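PDB 4GDI: neuraminidase, which forms a homotetramer of beta-propellers of the neuraminidase family and may cleave terminal sialic acid from glycoconjugates, although its putative active site has diverged. Local coordinates for residues N70-M73 and E74-S78; F28-P32 and E33-D37; E178-G182 and T183-W187. All blocks are in the same frame, centred on the assembly; numbering follows the deposited sequence.

Contact 1: residues N70-M73 and E74-S78. With NAG (2-acetamido-2-deoxy-beta-D-glucopyranose), chain Q.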
# COMPACT_ATOMS: atom_id res chain seq x y z
N ASN A 70 15.45 -1.70 21.11
CA ASN A 70 15.51 -2.74 22.14
C ASN A 70 14.20 -3.53 22.17
O ASN A 70 13.19 -3.08 22.71
CB ASN A 70 15.82 -2.13 23.52
CG ASN A 70 16.28 -3.18 24.54
OD1 ASN A 70 15.83 -4.33 24.52
ND2 ASN A 70 17.19 -2.78 25.45
N THR A 71 14.23 -4.72 21.57
CA THR A 71 13.06 -5.60 21.48
C THR A 71 13.48 -7.06 21.69
O THR A 71 14.66 -7.34 21.91
CB THR A 71 12.37 -5.50 20.09
OG1 THR A 71 13.12 -6.23 19.12
CG2 THR A 71 12.24 -4.03 19.65
N SER A 72 12.53 -7.98 21.62
CA SER A 72 12.85 -9.41 21.67
C SER A 72 12.95 -10.04 20.26
O SER A 72 12.93 -11.26 20.12
CB SER A 72 11.78 -10.18 22.45
OG SER A 72 11.57 -9.63 23.74
N MET A 73 13.05 -9.20 19.23
CA MET A 73 12.94 -9.71 17.86
C MET A 73 14.04 -10.72 17.55
O MET A 73 13.83 -11.66 16.77
CB MET A 73 12.98 -8.55 16.85
CG MET A 73 12.65 -8.97 15.41
SD MET A 73 12.48 -7.57 14.28
CE MET A 73 10.85 -6.97 14.73
N GLU A 74 15.20 -10.55 18.16
CA GLU A 74 16.36 -11.39 17.87
C GLU A 74 16.15 -12.83 18.32
O GLU A 74 16.69 -13.75 17.69
CB GLU A 74 17.61 -10.82 18.53
CG GLU A 74 18.92 -11.44 18.05
CD GLU A 74 19.22 -12.78 18.70
OE1 GLU A 74 19.05 -12.90 19.94
OE2 GLU A 74 19.63 -13.72 17.98
N TRP A 75 15.39 -13.05 19.39
CA TRP A 75 15.26 -14.42 19.88
C TRP A 75 13.84 -14.97 19.76
O TRP A 75 13.63 -16.17 19.91
CB TRP A 75 15.78 -14.54 21.32
CG TRP A 75 15.01 -13.78 22.32
CD1 TRP A 75 13.87 -14.19 22.96
CD2 TRP A 75 15.31 -12.48 22.84
NE1 TRP A 75 13.45 -13.22 23.84
CE2 TRP A 75 14.31 -12.16 23.78
CE3 TRP A 75 16.33 -11.56 22.59
CZ2 TRP A 75 14.30 -10.96 24.48
CZ3 TRP A 75 16.32 -10.36 23.28
CH2 TRP A 75 15.31 -10.07 24.22
N GLU A 76 12.89 -14.10 19.45
CA GLU A 76 11.57 -14.54 19.02
C GLU A 76 11.51 -14.49 17.49
O GLU A 76 11.14 -13.47 16.90
CB GLU A 76 10.47 -13.67 19.61
CG GLU A 76 10.40 -13.75 21.12
CD GLU A 76 9.12 -13.16 21.66
OE1 GLU A 76 8.06 -13.38 21.04
OE2 GLU A 76 9.18 -12.48 22.70
N GLU A 77 11.89 -15.60 16.87
CA GLU A 77 12.18 -15.61 15.45
C GLU A 77 10.94 -15.86 14.62
O GLU A 77 10.24 -16.86 14.81
CB GLU A 77 13.24 -16.67 15.14
CG GLU A 77 14.50 -16.48 15.94
CD GLU A 77 15.65 -17.35 15.46
OE1 GLU A 77 16.37 -16.91 14.54
OE2 GLU A 77 15.83 -18.45 16.01
N SER A 78 10.71 -14.96 13.66
CA SER A 78 9.59 -15.11 12.73
C SER A 78 10.02 -14.88 11.28
O SER A 78 10.91 -14.06 10.99
CB SER A 78 8.46 -14.14 13.10
OG SER A 78 7.84 -14.52 14.32
C1 NAG Q . 17.17 -3.59 26.65
C2 NAG Q . 18.63 -3.72 27.11
C3 NAG Q . 18.80 -4.25 28.53
C4 NAG Q . 17.75 -3.73 29.50
C5 NAG Q . 16.37 -3.80 28.87
C6 NAG Q . 15.30 -3.31 29.84
C7 NAG Q . 20.03 -4.06 25.18
C8 NAG Q . 20.24 -4.95 23.99
N2 NAG Q . 19.33 -4.58 26.18
O3 NAG Q . 20.06 -3.85 29.02
O4 NAG Q . 17.79 -4.50 30.69
O5 NAG Q . 16.37 -3.04 27.68
O6 NAG Q . 15.69 -2.10 30.46
O7 NAG Q . 20.48 -2.91 25.21
O HOH W 1 16.29 -8.38 19.99

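Contact 2: residues F28-P32 and E33-D37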
# COMPACT_ATOMS: atom_id res chain seq x y z
N PHE A 28 19.72 -3.12 -1.51
CA PHE A 28 19.63 -1.72 -1.13
C PHE A 28 21.00 -1.33 -0.56
O PHE A 28 21.61 -2.10 0.19
CB PHE A 28 18.46 -1.50 -0.18
CG PHE A 28 17.12 -1.58 -0.87
CD1 PHE A 28 16.47 -2.80 -1.03
CD2 PHE A 28 16.52 -0.44 -1.39
CE1 PHE A 28 15.24 -2.88 -1.69
CE2 PHE A 28 15.30 -0.51 -2.06
CZ PHE A 28 14.66 -1.73 -2.20
N PRO A 29 21.52 -0.15 -0.96
CA PRO A 29 22.91 0.23 -0.72
C PRO A 29 23.15 0.83 0.67
O PRO A 29 23.81 1.86 0.78
CB PRO A 29 23.13 1.31 -1.79
CG PRO A 29 21.81 1.99 -1.87
CD PRO A 29 20.78 0.91 -1.68
N TRP A 30 22.63 0.18 1.72
CA TRP A 30 22.81 0.67 3.08
C TRP A 30 24.26 0.55 3.56
O TRP A 30 25.06 -0.22 3.02
CB TRP A 30 21.90 -0.09 4.05
CG TRP A 30 20.44 -0.12 3.63
CD1 TRP A 30 19.59 -1.19 3.71
CD2 TRP A 30 19.67 0.96 3.07
NE1 TRP A 30 18.34 -0.84 3.24
CE2 TRP A 30 18.37 0.47 2.84
CE3 TRP A 30 19.96 2.28 2.74
CZ2 TRP A 30 17.36 1.25 2.30
CZ3 TRP A 30 18.95 3.07 2.20
CH2 TRP A 30 17.67 2.55 1.99
N GLY A 31 24.60 1.33 4.58
CA GLY A 31 25.93 1.31 5.15
C GLY A 31 26.77 2.47 4.66
O GLY A 31 26.83 2.73 3.46
N PRO A 32 27.46 3.16 5.60
CA PRO A 32 27.52 2.79 7.02
C PRO A 32 26.26 3.14 7.80
O PRO A 32 26.11 2.69 8.94
CB PRO A 32 28.71 3.59 7.55
CG PRO A 32 28.78 4.79 6.66
CD PRO A 32 28.37 4.28 5.28
N GLU A 33 25.35 3.90 7.20
CA GLU A 33 24.08 4.20 7.86
C GLU A 33 22.89 3.53 7.14
O GLU A 33 22.95 3.21 5.96
CB GLU A 33 23.88 5.71 7.95
CG GLU A 33 24.86 6.38 8.91
CD GLU A 33 24.61 7.87 9.07
OE1 GLU A 33 24.15 8.51 8.10
OE2 GLU A 33 24.87 8.40 10.18
N LEU A 34 21.82 3.30 7.88
CA LEU A 34 20.57 2.84 7.30
C LEU A 34 19.40 3.57 7.92
O LEU A 34 19.50 4.11 9.02
CB LEU A 34 20.40 1.32 7.44
CG LEU A 34 20.83 0.59 8.70
CD1 LEU A 34 20.41 1.33 9.96
CD2 LEU A 34 20.23 -0.81 8.69
N PRO A 35 18.28 3.63 7.19
CA PRO A 35 17.11 4.34 7.70
C PRO A 35 16.48 3.61 8.88
O PRO A 35 16.73 2.42 9.05
CB PRO A 35 16.16 4.38 6.50
CG PRO A 35 16.59 3.24 5.63
CD PRO A 35 18.06 3.08 5.84
N GLY A 36 15.69 4.32 9.68
CA GLY A 36 15.00 3.70 10.81
C GLY A 36 13.82 2.86 10.35
O GLY A 36 13.31 3.04 9.25
N ASP A 37 13.38 1.94 11.21
CA ASP A 37 12.20 1.12 10.93
C ASP A 37 12.43 0.14 9.79
O ASP A 37 11.49 -0.30 9.12
CB ASP A 37 10.98 2.00 10.65
CG ASP A 37 10.45 2.68 11.91
OD1 ASP A 37 10.45 2.03 12.97
OD2 ASP A 37 10.03 3.85 11.83

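Contact 3: residues E178-G182 and T183-W187. With NAG (2-acetamido-2-deoxy-beta-D-glucopyranose), chain O.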
# COMPACT_ATOMS: atom_id res chain seq x y z
N GLU A 178 7.77 -35.01 -0.03
CA GLU A 178 6.85 -34.61 -1.08
C GLU A 178 5.54 -34.12 -0.46
O GLU A 178 4.94 -34.83 0.33
CB GLU A 178 6.55 -35.76 -2.03
CG GLU A 178 5.53 -35.37 -3.08
CD GLU A 178 5.14 -36.53 -3.99
OE1 GLU A 178 5.65 -37.65 -3.79
OE2 GLU A 178 4.32 -36.31 -4.91
N LEU A 179 5.12 -32.91 -0.84
CA LEU A 179 3.89 -32.31 -0.33
C LEU A 179 2.89 -32.08 -1.46
O LEU A 179 3.28 -31.84 -2.61
CB LEU A 179 4.19 -30.95 0.32
CG LEU A 179 5.41 -30.90 1.22
CD1 LEU A 179 5.56 -29.49 1.79
CD2 LEU A 179 5.29 -31.95 2.32
N GLN A 180 1.61 -32.17 -1.13
CA GLN A 180 0.53 -31.72 -2.02
C GLN A 180 -0.48 -30.96 -1.16
O GLN A 180 -0.88 -31.43 -0.09
CB GLN A 180 -0.12 -32.91 -2.76
CG GLN A 180 0.73 -33.48 -3.89
CD GLN A 180 0.06 -34.65 -4.63
OE1 GLN A 180 -1.16 -34.68 -4.78
NE2 GLN A 180 0.86 -35.59 -5.11
N ASN A 181 -0.87 -29.77 -1.59
CA ASN A 181 -1.72 -28.94 -0.75
C ASN A 181 -1.21 -28.90 0.69
O ASN A 181 -2.00 -28.95 1.63
CB ASN A 181 -3.16 -29.47 -0.76
CG ASN A 181 -3.74 -29.53 -2.14
OD1 ASN A 181 -3.41 -28.71 -3.00
ND2 ASN A 181 -4.63 -30.50 -2.36
N GLY A 182 0.11 -28.83 0.86
CA GLY A 182 0.68 -28.64 2.18
C GLY A 182 0.63 -29.86 3.07
O GLY A 182 0.84 -29.76 4.29
N THR A 183 0.39 -31.03 2.47
CA THR A 183 0.21 -32.27 3.22
C THR A 183 1.27 -33.27 2.78
O THR A 183 1.40 -33.55 1.58
CB THR A 183 -1.18 -32.87 2.96
OG1 THR A 183 -2.19 -31.88 3.21
CG2 THR A 183 -1.42 -34.07 3.87
N VAL A 184 1.98 -33.84 3.75
CA VAL A 184 3.01 -34.82 3.44
C VAL A 184 2.38 -36.05 2.76
O VAL A 184 1.50 -36.69 3.33
CB VAL A 184 3.76 -35.24 4.70
CG1 VAL A 184 4.77 -36.34 4.39
CG2 VAL A 184 4.45 -34.04 5.31
N GLN A 185 2.83 -36.34 1.55
CA GLN A 185 2.39 -37.53 0.81
C GLN A 185 3.31 -38.71 1.10
O GLN A 185 2.85 -39.82 1.37
CB GLN A 185 2.37 -37.25 -0.69
CG GLN A 185 1.53 -36.04 -1.05
CD GLN A 185 0.07 -36.24 -0.68
OE1 GLN A 185 -0.63 -37.05 -1.29
NE2 GLN A 185 -0.40 -35.51 0.32
N ARG A 186 4.60 -38.45 1.03
CA ARG A 186 5.59 -39.44 1.39
C ARG A 186 6.93 -38.75 1.59
O ARG A 186 7.07 -37.55 1.36
CB ARG A 186 5.69 -40.53 0.32
CG ARG A 186 5.99 -40.00 -1.03
CD ARG A 186 5.83 -41.05 -2.12
NE ARG A 186 5.76 -40.38 -3.41
CZ ARG A 186 6.01 -40.94 -4.59
NH1 ARG A 186 6.35 -42.22 -4.68
NH2 ARG A 186 5.91 -40.20 -5.68
N TRP A 187 7.91 -39.51 2.07
CA TRP A 187 9.25 -38.99 2.20
C TRP A 187 10.24 -40.12 1.99
O TRP A 187 9.90 -41.30 2.08
CB TRP A 187 9.44 -38.30 3.55
CG TRP A 187 9.12 -39.15 4.74
CD1 TRP A 187 7.92 -39.25 5.38
CD2 TRP A 187 10.01 -40.02 5.43
NE1 TRP A 187 8.01 -40.13 6.43
CE2 TRP A 187 9.29 -40.62 6.48
CE3 TRP A 187 11.36 -40.36 5.27
CZ2 TRP A 187 9.86 -41.52 7.36
CZ3 TRP A 187 11.92 -41.26 6.14
CH2 TRP A 187 11.18 -41.84 7.17
C1 NAG O . -5.44 -30.31 -3.55
C2 NAG O . -5.99 -31.68 -3.90
C3 NAG O . -6.80 -31.58 -5.20
C4 NAG O . -7.92 -30.56 -5.01
C5 NAG O . -7.32 -29.25 -4.49
C6 NAG O . -8.42 -28.24 -4.19
C7 NAG O . -4.75 -33.57 -2.96
C8 NAG O . -4.39 -34.97 -3.36
N2 NAG O . -4.94 -32.69 -3.96
O3 NAG O . -7.34 -32.84 -5.55
O4 NAG O . -8.63 -30.34 -6.21
O5 NAG O . -6.55 -29.48 -3.33
O6 NAG O . -7.91 -26.94 -4.35
O7 NAG O . -4.84 -33.28 -1.77
O HOH W 2 5.29 -37.16 -7.17

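Contact 1: residues N70-M73 and E74-S78
Trp75 folds its indole back over the backbone of Ser72, so that the CA-H of Ser72 meets the ring, followed by the serine side chain. Ser72 CA stands 3.6 Å from the centroid of the six-membered ring, 15° off its normal, a CH-pi contact over the face. Towards the rim of the same face Ser72 CB follows, and its small size suits a place so close to an aromatic plane; Ser72 OG comes within 3.1 Å of Trp75 CZ2. The backward reach depends on chi1 of 65°, which puts Trp75 CG between its own backbone N and carbonyl carbon. Beneath the ring the main chain closes a turn on Ser72 O, gripped twice: Glu76 N comes nearly end-on to the carbonyl at 2.9 Å, while Trp75 N, 3.1 Å away, sits above the carbonyl plane. One residue earlier, Thr71 OG1 accepts from Met73 N at 3.0 Å in an ST turn, a job for a short hydroxyl side chain. A water ties Thr71 O to Glu74 N. Asn70 starts the segment with an N-acetylglucosamine joined covalently to its ND2. Pro29 of a neighbouring subunit packs on Thr71, Ser72 and Met73, while Glu74 pairs with Arg42. This loop links strand 67-68 to strand 78-83, and Met73 anchors it inward on Ala59 of strand 53-64.

Contact 2: residues F28-P32 and E33-D37
A sharp bend with a cis peptide bond before Pro32, in the loop between strands 20-25 and 39-42, turns the chain so that Trp30 meets Leu34 and Pro35. Pro35 CD sits over one face of the indole, 3.6 Å from the centroid of the six-membered ring and only 7° off the normal, a CH-pi contact with the carbon almost straight above that ring. CG of the same pyrrolidine extends the contact towards CH2 and CZ2 of Trp30. The Pro35 and Trp30 side chains cross at about a right angle. Against the opposite face, Phe28 CB lies 3.4 Å above the plane, and the indole is thus held between residues two before and five after it. Trp30 CB also touches Leu34 CB at 4.0 Å. Across the mouth of the bend, Gly31 N donates to Glu33 O at 2.9 Å, an earlier N-H reaching a later carbonyl. Glycine suits this place because a side chain at its backbone angles, with phi at 101°, would press on the preceding carbonyl. Just upstream Pro29 forms the centre of an inverse gamma turn, whose bond from Trp30 N to Phe28 O is weak. In the propeller this loop leaves the sheet in which N-terminal strand 20-25 pairs with C-terminal strand 352-362, and Trp30 stays close to it, packing on Ile353 and Glu355. Pro32 and Glu33 also face a neighbouring subunit: Glu33 has an extended chain (chi2 -177°) that carries OE1 to a hydrogen bond from the backbone N of Asn70 of that subunit, whose side chain packs on Pro32.

Contact 3: residues E178-G182 and T183-W187
A beta hairpin with a type I' turn, Gln180 to Thr183, joins Glu178-Gln180 to Thr183-Trp187. Asn181 and Gly182 hold its positive-phi corners, which these two residue types tolerate well, and Asn181 ND2 carries an N-acetylglucosamine. Gln185 is the extra residue of a beta bulge: its N donates to Glu178 O at 2.9 Å, and its side chain, bent at chi2 (-63°), folds back so that NE2 reaches Thr183 O at 2.9 Å, almost straight at 176°. Gln180 N donates to the same oxygen from the opposite face of the carbonyl plane. The amides of Gln180 and Gln185 stack, their planes 27° apart. Beyond the bulge, Glu178 OE1 forms a salt bridge with Arg186 NE, 2.8 Å away and near the guanidinium plane; a second, weak bond comes from NH2, which also pairs with Glu230. Glu178 and Gln180 have been seen as ligands of one calcium ion, which is not bound at Glu178 here. On the face opposite Glu178 and Gln180, Leu179 CD2 meets Val184 CG2 at 3.7 Å. Strand 183-189 is the outermost of its four-stranded sheet, while Leu179 packs on strands 111-117 and 124-129 of the neighbouring sheet.

In the fold
Contact 2 is the buried one; contacts 1 and 3 are only partly buried, and each carries a glycan. Contacts 1 and 2 are loops on the same side of the chain's centre, about 20 Å apart between centres. Both rest on strand 53-64, through Met73 on Ala59 and Leu34 on Ser63, and they meet across the tetramer: the 70-78 loop of one subunit packs on the 28-37 loop of another. In each a tryptophan face takes a CH group, from a serine in contact 1 and a proline in contact 2. Contact 3, about 40 Å from contact 2 between centres, belongs to another sheet; between its two segments backbone bonds, stacked amides and a salt bridge carry the contact.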